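Local coordinates for proline dehydrogenase (Bradyrhizobium japonicum USDA 110, PDB 3HAZ), which probably oxidises proline to glutamate in two steps, with FAD serving its proline dehydrogenase part and NAD(+) its aldehyde dehydrogenase part, at residues R857-G862 and I874-E879; E110-A115 and Q803-D808; A644-G649 and T979-T984; Q580-L585 and E613-C618. All coordinates share one frame; numbering follows the deposited sequence.

Contact 1. Residues R857-G862 and I874-E879; sequences RLHFAG and IFELTE
Chi1 of H859 (-78°) puts CG anti to its carbonyl carbon, and chi1 of E876 (171°) puts CG opposite the backbone N; the imidazole and the carboxylate thereby meet across two antiparallel strands. H859 NE2 donates to E876 OE1 at 2.7 Å in a nearly straight bond, 162° at the hydrogen. The oxygen lies close to the ring plane and offers its anti lone pair, and ring and carboxylate are nearly coplanar. The edge of the ring also meets aliphatic carbon, with H859 CD2 3.5 Å from E876 CB. R857 comes to the same oxygen differently: OE1 lies over one face of its guanidinium, 3.8 Å from NH1, a long salt bridge of charge only, with no N-H aimed at it. With an alanine in place of H859, OE1 would probably lose its in-plane N-H donor, leaving R896 and the long R857 pairing to hold the carboxylate. The backbone forms a classic beta bulge: H859 N (2.8 Å) and, weakly, F860 N (3.4 Å) both point to I874 O, and I874 N returns a bond to F860 O at 2.9 Å. Before the bulge, E876 N bonds R857 O. On the opposite face of this hairpin L858 CD1 rests 3.6 Å from F875 CE2. Strand 857-861 is the outer strand of its sheet within the chain, and strand 873-876 pairs onward with strand 891-897, whose R896 makes a salt bridge to E876 OE2. Helix 804-819 packs against H859, I874 and E876, while helix 839-855 receives F875 on the other face.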
loop_
_atom_site.group_PDB
_atom_site.type_symbol
_atom_site.label_atom_id
_atom_site.label_comp_id
_atom_site.label_asym_id
_atom_site.label_seq_id
_atom_site.Cartn_x
_atom_site.Cartn_y
_atom_site.Cartn_z
ATOM N N ARG A 857 -33.273 -7.161 -57.457
ATOM C CA ARG A 857 -33.929 -5.858 -57.528
ATOM C C ARG A 857 -32.916 -4.735 -57.398
ATOM O O ARG A 857 -32.077 -4.754 -56.506
ATOM C CB ARG A 857 -35.010 -5.696 -56.449
ATOM C CG ARG A 857 -35.951 -4.514 -56.735
ATOM C CD ARG A 857 -36.849 -4.098 -55.556
ATOM N NE ARG A 857 -37.348 -5.223 -54.767
ATOM C CZ ARG A 857 -38.365 -5.144 -53.914
ATOM N NH1 ARG A 857 -38.742 -6.215 -53.229
ATOM N NH2 ARG A 857 -39.014 -3.997 -53.752
ATOM N N LEU A 858 -32.991 -3.761 -58.295
ATOM C CA LEU A 858 -32.157 -2.574 -58.180
ATOM C C LEU A 858 -32.875 -1.509 -57.360
ATOM O O LEU A 858 -33.920 -1.005 -57.772
ATOM C CB LEU A 858 -31.825 -2.018 -59.561
ATOM C CG LEU A 858 -31.050 -0.699 -59.564
ATOM C CD1 LEU A 858 -29.637 -0.890 -59.015
ATOM C CD2 LEU A 858 -31.013 -0.118 -60.969
ATOM N N HIS A 859 -32.331 -1.172 -56.195
ATOM C CA HIS A 859 -32.911 -0.095 -55.404
ATOM C C HIS A 859 -32.259 1.240 -55.742
ATOM O O HIS A 859 -32.893 2.284 -55.645
ATOM C CB HIS A 859 -32.821 -0.381 -53.899
ATOM C CG HIS A 859 -33.841 -1.361 -53.408
ATOM N ND1 HIS A 859 -35.170 -1.035 -53.253
ATOM C CD2 HIS A 859 -33.727 -2.658 -53.040
ATOM C CE1 HIS A 859 -35.832 -2.088 -52.809
ATOM N NE2 HIS A 859 -34.980 -3.088 -52.673
ATOM N N PHE A 860 -30.994 1.211 -56.147
ATOM C CA PHE A 860 -30.291 2.448 -56.462
ATOM C C PHE A 860 -29.061 2.208 -57.318
ATOM O O PHE A 860 -28.254 1.321 -57.033
ATOM C CB PHE A 860 -29.882 3.191 -55.180
ATOM C CG PHE A 860 -29.173 4.496 -55.436
ATOM C CD1 PHE A 860 -27.809 4.613 -55.228
ATOM C CD2 PHE A 860 -29.873 5.600 -55.900
ATOM C CE1 PHE A 860 -27.156 5.810 -55.467
ATOM C CE2 PHE A 860 -29.227 6.798 -56.143
ATOM C CZ PHE A 860 -27.866 6.903 -55.928
ATOM N N ALA A 861 -28.928 3.012 -58.366
ATOM C CA ALA A 861 -27.735 3.020 -59.195
ATOM C C ALA A 861 -27.335 4.473 -59.398
ATOM O O ALA A 861 -27.912 5.171 -60.226
ATOM C CB ALA A 861 -28.013 2.350 -60.535
ATOM N N GLY A 862 -26.360 4.934 -58.623
ATOM C CA GLY A 862 -25.980 6.335 -58.636
ATOM C C GLY A 862 -25.349 6.769 -59.947
ATOM O O GLY A 862 -24.954 5.933 -60.755
ATOM N N ILE A 874 -27.246 -0.303 -54.821
ATOM C CA ILE A 874 -27.923 -1.130 -53.844
ATOM C C ILE A 874 -28.790 -2.146 -54.562
ATOM O O ILE A 874 -29.686 -1.782 -55.328
ATOM C CB ILE A 874 -28.807 -0.296 -52.901
ATOM C CG1 ILE A 874 -27.971 0.785 -52.207
ATOM C CG2 ILE A 874 -29.482 -1.207 -51.886
ATOM C CD1 ILE A 874 -28.799 1.892 -51.573
ATOM N N PHE A 875 -28.511 -3.420 -54.318
ATOM C CA PHE A 875 -29.337 -4.495 -54.843
ATOM C C PHE A 875 -29.966 -5.235 -53.680
ATOM O O PHE A 875 -29.358 -5.370 -52.614
ATOM C CB PHE A 875 -28.508 -5.481 -55.674
ATOM C CG PHE A 875 -27.941 -4.890 -56.924
ATOM C CD1 PHE A 875 -26.620 -4.472 -56.968
ATOM C CD2 PHE A 875 -28.725 -4.750 -58.057
ATOM C CE1 PHE A 875 -26.098 -3.920 -58.121
ATOM C CE2 PHE A 875 -28.206 -4.203 -59.209
ATOM C CZ PHE A 875 -26.892 -3.791 -59.243
ATOM N N GLU A 876 -31.186 -5.710 -53.887
ATOM C CA GLU A 876 -31.818 -6.590 -52.916
ATOM C C GLU A 876 -31.858 -8.001 -53.482
ATOM O O GLU A 876 -32.315 -8.225 -54.604
ATOM C CB GLU A 876 -33.231 -6.111 -52.549
ATOM C CG GLU A 876 -34.006 -7.112 -51.694
ATOM C CD GLU A 876 -35.291 -6.538 -51.114
ATOM O OE1 GLU A 876 -35.580 -5.345 -51.340
ATOM O OE2 GLU A 876 -36.008 -7.284 -50.419
ATOM N N LEU A 877 -31.355 -8.941 -52.697
ATOM C CA LEU A 877 -31.320 -10.343 -53.063
ATOM C C LEU A 877 -32.543 -11.034 -52.491
ATOM O O LEU A 877 -33.053 -10.635 -51.443
ATOM C CB LEU A 877 -30.077 -10.994 -52.449
ATOM C CG LEU A 877 -28.713 -10.955 -53.142
ATOM C CD1 LEU A 877 -28.582 -9.778 -54.106
ATOM C CD2 LEU A 877 -27.581 -10.974 -52.083
ATOM N N THR A 878 -32.991 -12.088 -53.164
ATOM C CA THR A 878 -34.018 -12.964 -52.622
ATOM C C THR A 878 -33.439 -13.737 -51.449
ATOM O O THR A 878 -34.078 -13.881 -50.409
ATOM C CB THR A 878 -34.510 -13.971 -53.679
ATOM O OG1 THR A 878 -35.203 -13.274 -54.720
ATOM C CG2 THR A 878 -35.443 -14.990 -53.051
ATOM N N GLU A 879 -32.220 -14.237 -51.623
ATOM C CA GLU A 879 -31.518 -14.922 -50.543
ATOM C C GLU A 879 -30.016 -14.622 -50.570
ATOM O O GLU A 879 -29.457 -14.295 -51.620
ATOM C CB GLU A 879 -31.773 -16.429 -50.601
ATOM C CG GLU A 879 -31.399 -17.067 -51.920
ATOM C CD GLU A 879 -31.865 -18.505 -52.017
ATOM O OE1 GLU A 879 -32.410 -19.025 -51.018
ATOM O OE2 GLU A 879 -31.683 -19.117 -53.091
#

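Contact 2. Residues E110-A115 and Q803-D808; sequences ETKSTA and QEDVAD
D805 and K112 carry the polar half of this contact, their side chains crossing at about a right angle. K112 starts out pointing away from D805, but a bend at chi2 (-60°) brings the ammonium back, and NZ forms a salt bridge to D805 OD2 at 2.7 Å, on the syn lone pair of that oxygen. The same NZ also hydrogen-bonds the backbone oxygen of A122, so two partners hold the ammonium. A115 supplies the apolar half: its methyl CB lies 4.1 Å from D805 CB and equally far from V806 CG1. The methyl thus touches both the root of the acidic side chain and one valine branch. The two helices run nearly parallel, 20° apart with 10.4 Å between axes, a distance wide enough for side chains to bridge. Helix 106-115 belongs to the sequence region assigned to the PutA DNA-binding-domain family, whereas helix 804-819 follows directly on a strand of the aldehyde dehydrogenase region, so the contact joins two parts of a bifunctional chain. T111 points its CG2 at Q803 OE1 (3.5 Å), an oxygen hydrogen-bonded to A771 N. Its hydroxyl OG1, bonded chiefly to the I107 carbonyl, also accepts from a water at 3.2 Å, and that water accepts in turn from Q803 NE2 at 2.9 Å.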
loop_
_atom_site.group_PDB
_atom_site.type_symbol
_atom_site.label_atom_id
_atom_site.label_comp_id
_atom_site.label_asym_id
_atom_site.label_seq_id
_atom_site.Cartn_x
_atom_site.Cartn_y
_atom_site.Cartn_z
ATOM N N GLU A 110 -41.448 -5.536 -27.781
ATOM C CA GLU A 110 -40.450 -4.488 -27.968
ATOM C C GLU A 110 -40.222 -4.213 -29.456
ATOM O O GLU A 110 -40.125 -3.065 -29.883
ATOM C CB GLU A 110 -39.121 -4.873 -27.302
ATOM C CG GLU A 110 -38.068 -3.775 -27.392
ATOM C CD GLU A 110 -36.807 -4.062 -26.576
ATOM O OE1 GLU A 110 -36.634 -5.202 -26.100
ATOM O OE2 GLU A 110 -35.984 -3.134 -26.420
ATOM N N THR A 111 -40.127 -5.278 -30.241
ATOM C CA THR A 111 -39.899 -5.146 -31.683
ATOM C C THR A 111 -41.080 -4.497 -32.399
ATOM O O THR A 111 -40.906 -3.538 -33.162
ATOM C CB THR A 111 -39.562 -6.512 -32.323
ATOM O OG1 THR A 111 -38.392 -7.041 -31.681
ATOM C CG2 THR A 111 -39.282 -6.367 -33.818
ATOM N N LYS A 112 -42.283 -5.004 -32.138
ATOM C CA LYS A 112 -43.487 -4.466 -32.776
ATOM C C LYS A 112 -43.738 -3.003 -32.412
ATOM O O LYS A 112 -44.018 -2.180 -33.289
ATOM C CB LYS A 112 -44.731 -5.315 -32.448
ATOM C CG LYS A 112 -44.798 -6.641 -33.210
ATOM C CD LYS A 112 -44.815 -6.415 -34.717
ATOM C CE LYS A 112 -44.966 -7.730 -35.471
ATOM N NZ LYS A 112 -45.245 -7.514 -36.918
ATOM N N SER A 113 -43.649 -2.677 -31.127
ATOM C CA SER A 113 -43.917 -1.305 -30.693
ATOM C C SER A 113 -42.932 -0.314 -31.311
ATOM O O SER A 113 -43.302 0.815 -31.627
ATOM C CB SER A 113 -43.895 -1.182 -29.165
ATOM O OG SER A 113 -42.646 -1.602 -28.633
ATOM N N THR A 114 -41.679 -0.737 -31.487
ATOM C CA THR A 114 -40.679 0.135 -32.097
ATOM C C THR A 114 -40.892 0.264 -33.616
ATOM O O THR A 114 -40.779 1.362 -34.171
ATOM C CB THR A 114 -39.227 -0.320 -31.789
ATOM O OG1 THR A 114 -39.086 -0.618 -30.391
ATOM C CG2 THR A 114 -38.245 0.773 -32.168
ATOM N N ALA A 115 -41.195 -0.854 -34.281
ATOM C CA ALA A 115 -41.517 -0.845 -35.718
ATOM C C ALA A 115 -42.720 0.044 -36.005
ATOM O O ALA A 115 -42.802 0.686 -37.058
ATOM C CB ALA A 115 -41.797 -2.267 -36.222
ATOM N N GLN A 803 -34.904 -6.596 -40.882
ATOM C CA GLN A 803 -36.177 -7.241 -40.574
ATOM C C GLN A 803 -37.269 -6.655 -41.459
ATOM O O GLN A 803 -37.272 -5.458 -41.743
ATOM C CB GLN A 803 -36.534 -7.113 -39.085
ATOM C CG GLN A 803 -35.958 -8.219 -38.213
ATOM C CD GLN A 803 -36.258 -8.031 -36.725
ATOM O OE1 GLN A 803 -36.856 -7.035 -36.322
ATOM N NE2 GLN A 803 -35.837 -8.989 -35.907
ATOM N N GLU A 804 -38.182 -7.506 -41.912
ATOM C CA GLU A 804 -39.151 -7.108 -42.931
ATOM C C GLU A 804 -40.032 -5.928 -42.528
ATOM O O GLU A 804 -40.381 -5.100 -43.370
ATOM C CB GLU A 804 -40.009 -8.304 -43.355
ATOM C CG GLU A 804 -40.844 -8.889 -42.232
ATOM C CD GLU A 804 -41.506 -10.193 -42.631
ATOM O OE1 GLU A 804 -41.375 -10.585 -43.811
ATOM O OE2 GLU A 804 -42.151 -10.825 -41.764
ATOM N N ASP A 805 -40.384 -5.842 -41.247
ATOM C CA ASP A 805 -41.240 -4.752 -40.769
ATOM C C ASP A 805 -40.639 -3.357 -40.961
ATOM O O ASP A 805 -41.365 -2.368 -40.997
ATOM C CB ASP A 805 -41.627 -4.950 -39.301
ATOM C CG ASP A 805 -42.782 -5.912 -39.131
ATOM O OD1 ASP A 805 -43.442 -6.249 -40.145
ATOM O OD2 ASP A 805 -43.032 -6.331 -37.982
ATOM N N VAL A 806 -39.318 -3.267 -41.083
ATOM C CA VAL A 806 -38.704 -1.955 -41.259
ATOM C C VAL A 806 -37.892 -1.857 -42.552
ATOM O O VAL A 806 -37.224 -0.850 -42.797
ATOM C CB VAL A 806 -37.829 -1.564 -40.038
ATOM C CG1 VAL A 806 -38.702 -1.369 -38.791
ATOM C CG2 VAL A 806 -36.743 -2.612 -39.787
ATOM N N ALA A 807 -37.970 -2.895 -43.382
ATOM C CA ALA A 807 -37.100 -2.999 -44.552
ATOM C C ALA A 807 -37.318 -1.869 -45.539
ATOM O O ALA A 807 -36.356 -1.306 -46.046
ATOM C CB ALA A 807 -37.274 -4.361 -45.251
ATOM N N ASP A 808 -38.583 -1.537 -45.805
ATOM C CA ASP A 808 -38.920 -0.545 -46.823
ATOM C C ASP A 808 -38.385 0.836 -46.454
ATOM O O ASP A 808 -37.833 1.552 -47.291
ATOM C CB ASP A 808 -40.443 -0.476 -47.038
ATOM C CG ASP A 808 -40.994 -1.705 -47.761
ATOM O OD1 ASP A 808 -40.257 -2.317 -48.565
ATOM O OD2 ASP A 808 -42.168 -2.058 -47.523
HETATM O O HOH W 1 -36.329 -9.073 -33.040
#

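Contact 3. Residues A644-G649 and T979-T984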
loop_
_atom_site.group_PDB
_atom_site.type_symbol
_atom_site.label_atom_id
_atom_site.label_comp_id
_atom_site.label_asym_id
_atom_site.label_seq_id
_atom_site.Cartn_x
_atom_site.Cartn_y
_atom_site.Cartn_z
ATOM N N ALA A 644 15.285 -18.819 -18.079
ATOM C CA ALA A 644 14.864 -17.556 -18.660
ATOM C C ALA A 644 14.336 -17.737 -20.077
ATOM O O ALA A 644 14.983 -18.370 -20.917
ATOM C CB ALA A 644 16.016 -16.559 -18.633
ATOM N N LEU A 645 13.160 -17.169 -20.337
ATOM C CA LEU A 645 12.534 -17.223 -21.657
ATOM C C LEU A 645 12.733 -15.900 -22.399
ATOM O O LEU A 645 12.457 -14.819 -21.862
ATOM C CB LEU A 645 11.036 -17.527 -21.520
ATOM C CG LEU A 645 10.197 -17.714 -22.791
ATOM C CD1 LEU A 645 10.677 -18.909 -23.615
ATOM C CD2 LEU A 645 8.723 -17.881 -22.434
ATOM N N THR A 646 13.226 -15.984 -23.629
ATOM C CA THR A 646 13.425 -14.792 -24.444
ATOM C C THR A 646 12.740 -14.959 -25.796
ATOM O O THR A 646 12.341 -16.064 -26.164
ATOM C CB THR A 646 14.927 -14.481 -24.655
ATOM O OG1 THR A 646 15.591 -15.642 -25.153
ATOM C CG2 THR A 646 15.589 -14.075 -23.346
ATOM N N MET A 647 12.607 -13.855 -26.522
ATOM C CA MET A 647 12.010 -13.853 -27.852
ATOM C C MET A 647 12.965 -13.178 -28.816
ATOM O O MET A 647 13.326 -12.016 -28.635
ATOM C CB MET A 647 10.704 -13.072 -27.845
ATOM C CG MET A 647 9.795 -13.423 -26.700
ATOM S SD MET A 647 8.691 -14.743 -27.173
ATOM C CE MET A 647 7.545 -13.796 -28.163
ATOM N N ARG A 648 13.358 -13.894 -29.853
ATOM C CA ARG A 648 14.349 -13.374 -30.773
ATOM C C ARG A 648 13.737 -13.236 -32.157
ATOM O O ARG A 648 12.767 -13.919 -32.482
ATOM C CB ARG A 648 15.562 -14.308 -30.803
ATOM C CG ARG A 648 16.074 -14.675 -29.415
ATOM C CD ARG A 648 17.264 -15.635 -29.462
ATOM N NE ARG A 648 18.288 -15.197 -30.405
ATOM C CZ ARG A 648 19.592 -15.424 -30.264
ATOM N NH1 ARG A 648 20.437 -14.981 -31.187
ATOM N NH2 ARG A 648 20.055 -16.081 -29.203
ATOM N N GLY A 649 14.294 -12.345 -32.971
ATOM C CA GLY A 649 13.846 -12.231 -34.348
ATOM C C GLY A 649 14.005 -13.573 -35.042
ATOM O O GLY A 649 14.799 -14.402 -34.611
ATOM N N THR A 979 10.741 -15.810 -32.378
ATOM C CA THR A 979 10.863 -17.192 -31.955
ATOM C C THR A 979 11.304 -17.224 -30.498
ATOM O O THR A 979 12.049 -16.350 -30.052
ATOM C CB THR A 979 11.867 -17.972 -32.857
ATOM O OG1 THR A 979 11.813 -19.367 -32.551
ATOM C CG2 THR A 979 13.289 -17.468 -32.658
ATOM N N GLU A 980 10.834 -18.225 -29.756
ATOM C CA GLU A 980 11.186 -18.362 -28.342
ATOM C C GLU A 980 12.533 -19.049 -28.126
ATOM O O GLU A 980 12.930 -19.920 -28.896
ATOM C CB GLU A 980 10.130 -19.180 -27.607
ATOM C CG GLU A 980 8.806 -18.475 -27.337
ATOM C CD GLU A 980 7.700 -19.474 -27.093
ATOM O OE1 GLU A 980 7.361 -19.724 -25.915
ATOM O OE2 GLU A 980 7.199 -20.045 -28.084
ATOM N N GLN A 981 13.209 -18.682 -27.043
ATOM C CA GLN A 981 14.426 -19.367 -26.625
ATOM C C GLN A 981 14.486 -19.455 -25.108
ATOM O O GLN A 981 14.397 -18.442 -24.414
ATOM C CB GLN A 981 15.673 -18.658 -27.154
ATOM C CG GLN A 981 16.975 -19.368 -26.797
ATOM C CD GLN A 981 18.161 -18.815 -27.556
ATOM O OE1 GLN A 981 18.650 -17.728 -27.253
ATOM N NE2 GLN A 981 18.634 -19.566 -28.552
ATOM N N THR A 982 14.629 -20.674 -24.603
ATOM C CA THR A 982 14.786 -20.901 -23.174
ATOM C C THR A 982 16.252 -21.163 -22.851
ATOM O O THR A 982 16.889 -22.020 -23.467
ATOM C CB THR A 982 13.960 -22.113 -22.721
ATOM O OG1 THR A 982 12.587 -21.913 -23.080
ATOM C CG2 THR A 982 14.088 -22.328 -21.211
ATOM N N VAL A 983 16.787 -20.414 -21.893
ATOM C CA VAL A 983 18.137 -20.651 -21.396
ATOM C C VAL A 983 18.070 -21.143 -19.956
ATOM O O VAL A 983 17.512 -20.478 -19.075
ATOM C CB VAL A 983 19.003 -19.388 -21.463
ATOM C CG1 VAL A 983 20.331 -19.620 -20.747
ATOM C CG2 VAL A 983 19.229 -18.972 -22.915
ATOM N N THR A 984 18.629 -22.320 -19.731
ATOM C CA THR A 984 18.631 -22.944 -18.419
ATOM C C THR A 984 20.058 -23.134 -17.925
ATOM O O THR A 984 20.834 -23.870 -18.527
ATOM C CB THR A 984 17.947 -24.319 -18.479
ATOM O OG1 THR A 984 16.581 -24.150 -18.863
ATOM C CG2 THR A 984 18.021 -25.025 -17.131
#
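R648 and Q981 meet above one face of an antiparallel strand pair. R648 leaves its strand with CG anti to the carbonyl carbon, then bends at chi3 (48°), which turns the guanidinium toward the Q981 amide. Q981 extends from CB, and its OE1 accepts from R648 NH2 at 2.9 Å. The oxygen sits at the edge of the guanidinium, near its plane, while the amide plane stands almost perpendicular to it (89°). Beside them T646 holds OG1 between its own N and carbonyl carbon (chi1 53°), which places it 3.6 Å from Q981 CB. On the other face M647, folded at chi2 and chi3, lays SD 3.7 Å from E980 CG, and L645 CD1 stands 3.6 Å from T982 OG1, a hydroxyl hydrogen-bonded to P955 O of the second subunit. Beneath the side chains, A644, T646 and R648 each exchange two backbone bonds with V983, Q981 and T979 respectively, all between 2.8 and 3.0 Å. These two strands form part of the projecting beta flap by which aldehyde dehydrogenases associate. T982-T984 pair in parallel with a strand of the second subunit, so the sheet runs on across the interface. R648 NH2 and NH1 also bond I932 O and D933 O of the second subunit, and Q981 NE2 bonds its V937 O. A leucine in place of R648 would probably leave Q981 OE1 and those two carbonyls without their donor. The chemistry implies that the side-chain bond braces an arginine and an amide that also donate to carbonyls of the neighbouring subunit.

Contact 4. Residues Q580-L585 and E613-C618; sequences QAAHLL and EAADFC
A582 and A615 bring two antiparallel helices close together within the aldehyde dehydrogenase region: the axes of the short segments pass 8.2 Å apart at 164°, and the two CA atoms are only 4.3 Å apart. These spacings mark a close-packed antiparallel helix pair built on small residues. L585 is the one long side chain in the interface. Its CB points toward the partner helix and lies 4.4 Å from A615 CB. CG is set anti to the carbonyl carbon (chi1 -77°) and itself touches nothing of 613-618. At the branch the two methyls part company. With chi2 at 168°, CD1 runs on to the backbone of the facing helix, 3.9 Å from A615 N and 4.1 Å from the sulfur, C618 SG. CD2 turns aside, its nearest atom there being A614 CB at 4.9 Å. One methyl therefore touches A614, A615 and C618, and its meeting with main-chain atoms shows how little side chain stands between the helices at this point. Around the pair, helix 689-702 supplies L698 and L699 against A581, with L698 also reaching L585; helix 664-675 packs L667 on L585 and A614, and T671 on C618. No hydrogen bond links the two segments, so the fit is one of apolar surfaces. C618, its sulfur directed by chi1 beside the backbone N, reaches A581 CB with SG at 4.2 Å, while A582 CB sits 3.6 Å from the carbonyl oxygen A615 O.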
loop_
_atom_site.group_PDB
_atom_site.type_symbol
_atom_site.label_atom_id
_atom_site.label_comp_id
_atom_site.label_asym_id
_atom_site.label_seq_id
_atom_site.Cartn_x
_atom_site.Cartn_y
_atom_site.Cartn_z
ATOM N N GLN A 580 10.262 7.518 -33.583
ATOM C CA GLN A 580 10.755 8.650 -34.363
ATOM C C GLN A 580 10.064 8.670 -35.727
ATOM O O GLN A 580 9.812 9.734 -36.292
ATOM C CB GLN A 580 12.284 8.596 -34.505
ATOM C CG GLN A 580 12.888 9.645 -35.440
ATOM C CD GLN A 580 12.669 11.070 -34.960
ATOM O OE1 GLN A 580 12.185 11.299 -33.854
ATOM N NE2 GLN A 580 13.031 12.038 -35.797
ATOM N N ALA A 581 9.743 7.489 -36.245
ATOM C CA ALA A 581 9.018 7.376 -37.507
ATOM C C ALA A 581 7.618 7.975 -37.371
ATOM O O ALA A 581 7.167 8.741 -38.226
ATOM C CB ALA A 581 8.938 5.923 -37.945
ATOM N N ALA A 582 6.933 7.621 -36.288
ATOM C CA ALA A 582 5.638 8.222 -35.981
ATOM C C ALA A 582 5.757 9.741 -35.946
ATOM O O ALA A 582 4.944 10.452 -36.537
ATOM C CB ALA A 582 5.104 7.697 -34.650
ATOM N N HIS A 583 6.780 10.236 -35.261
ATOM C CA HIS A 583 7.007 11.676 -35.187
ATOM C C HIS A 583 7.153 12.321 -36.572
ATOM O O HIS A 583 6.584 13.378 -36.842
ATOM C CB HIS A 583 8.238 11.980 -34.334
ATOM C CG HIS A 583 8.670 13.410 -34.395
ATOM N ND1 HIS A 583 7.985 14.421 -33.756
ATOM C CD2 HIS A 583 9.710 14.000 -35.029
ATOM C CE1 HIS A 583 8.588 15.573 -33.991
ATOM N NE2 HIS A 583 9.638 15.345 -34.759
ATOM N N LEU A 584 7.917 11.678 -37.448
ATOM C CA LEU A 584 8.185 12.230 -38.774
ATOM C C LEU A 584 6.924 12.185 -39.647
ATOM O O LEU A 584 6.664 13.096 -40.433
ATOM C CB LEU A 584 9.358 11.496 -39.441
ATOM C CG LEU A 584 10.747 11.718 -38.810
ATOM C CD1 LEU A 584 11.817 10.824 -39.435
ATOM C CD2 LEU A 584 11.178 13.189 -38.878
ATOM N N LEU A 585 6.143 11.121 -39.489
ATOM C CA LEU A 585 4.890 10.964 -40.216
ATOM C C LEU A 585 3.930 12.121 -39.967
ATOM O O LEU A 585 3.426 12.733 -40.908
ATOM C CB LEU A 585 4.219 9.647 -39.822
ATOM C CG LEU A 585 4.828 8.408 -40.469
ATOM C CD1 LEU A 585 4.315 7.139 -39.809
ATOM C CD2 LEU A 585 4.539 8.403 -41.958
ATOM N N GLU A 613 -3.380 6.384 -38.605
ATOM C CA GLU A 613 -3.246 4.947 -38.377
ATOM C C GLU A 613 -1.793 4.479 -38.522
ATOM O O GLU A 613 -1.316 3.646 -37.747
ATOM C CB GLU A 613 -4.141 4.184 -39.361
ATOM C CG GLU A 613 -4.197 2.683 -39.135
ATOM C CD GLU A 613 -5.043 1.969 -40.173
ATOM O OE1 GLU A 613 -5.645 2.657 -41.020
ATOM O OE2 GLU A 613 -5.108 0.720 -40.144
ATOM N N ALA A 614 -1.101 5.005 -39.529
ATOM C CA ALA A 614 0.296 4.656 -39.758
ATOM C C ALA A 614 1.141 5.019 -38.543
ATOM O O ALA A 614 1.934 4.206 -38.066
ATOM C CB ALA A 614 0.831 5.353 -41.016
ATOM N N ALA A 615 0.961 6.239 -38.040
ATOM C CA ALA A 615 1.691 6.695 -36.856
ATOM C C ALA A 615 1.279 5.916 -35.615
ATOM O O ALA A 615 2.108 5.635 -34.758
ATOM C CB ALA A 615 1.489 8.191 -36.635
ATOM N N ASP A 616 -0.004 5.580 -35.511
ATOM C CA ASP A 616 -0.481 4.765 -34.392
ATOM C C ASP A 616 0.183 3.381 -34.405
ATOM O O ASP A 616 0.559 2.849 -33.358
ATOM C CB ASP A 616 -2.010 4.615 -34.435
ATOM C CG ASP A 616 -2.755 5.923 -34.126
ATOM O OD1 ASP A 616 -2.144 6.880 -33.601
ATOM O OD2 ASP A 616 -3.973 5.986 -34.401
ATOM N N PHE A 617 0.310 2.786 -35.588
ATOM C CA PHE A 617 0.966 1.487 -35.695
ATOM C C PHE A 617 2.380 1.557 -35.113
ATOM O O PHE A 617 2.785 0.694 -34.338
ATOM C CB PHE A 617 1.042 1.015 -37.144
ATOM C CG PHE A 617 -0.134 0.182 -37.584
ATOM C CD1 PHE A 617 -0.821 0.496 -38.748
ATOM C CD2 PHE A 617 -0.539 -0.916 -36.848
ATOM C CE1 PHE A 617 -1.894 -0.266 -39.161
ATOM C CE2 PHE A 617 -1.614 -1.675 -37.252
ATOM C CZ PHE A 617 -2.291 -1.354 -38.411
ATOM N N CYS A 618 3.123 2.594 -35.491
ATOM C CA CYS A 618 4.501 2.755 -35.035
ATOM C C CYS A 618 4.593 2.860 -33.513
ATOM O O CYS A 618 5.416 2.190 -32.882
ATOM C CB CYS A 618 5.145 3.982 -35.686
ATOM S SG CYS A 618 5.350 3.870 -37.479
#

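From the N terminus, contact 2 opens first, at 110-115, and its loop closes only at 803-808, tying the DNA-binding-domain family region to the aldehyde dehydrogenase region. Contact 4 opens and closes inside that loop, pairing helices 571-587 and 604-629. Contact 3 starts there too, at 644-649, but closes at 979-984, so it crosses contact 2 and ties the early flap strand to the last strand of the chain. Contact 1, a short hairpin, is nested within contact 3's loop after contact 2 has closed. Contacts 1 and 2 lie about 20 Å apart between centres, and helix 804-819, which begins in contact 2, packs against contact 1; contact 3 is about 55 Å from contact 1, out at the subunit interface.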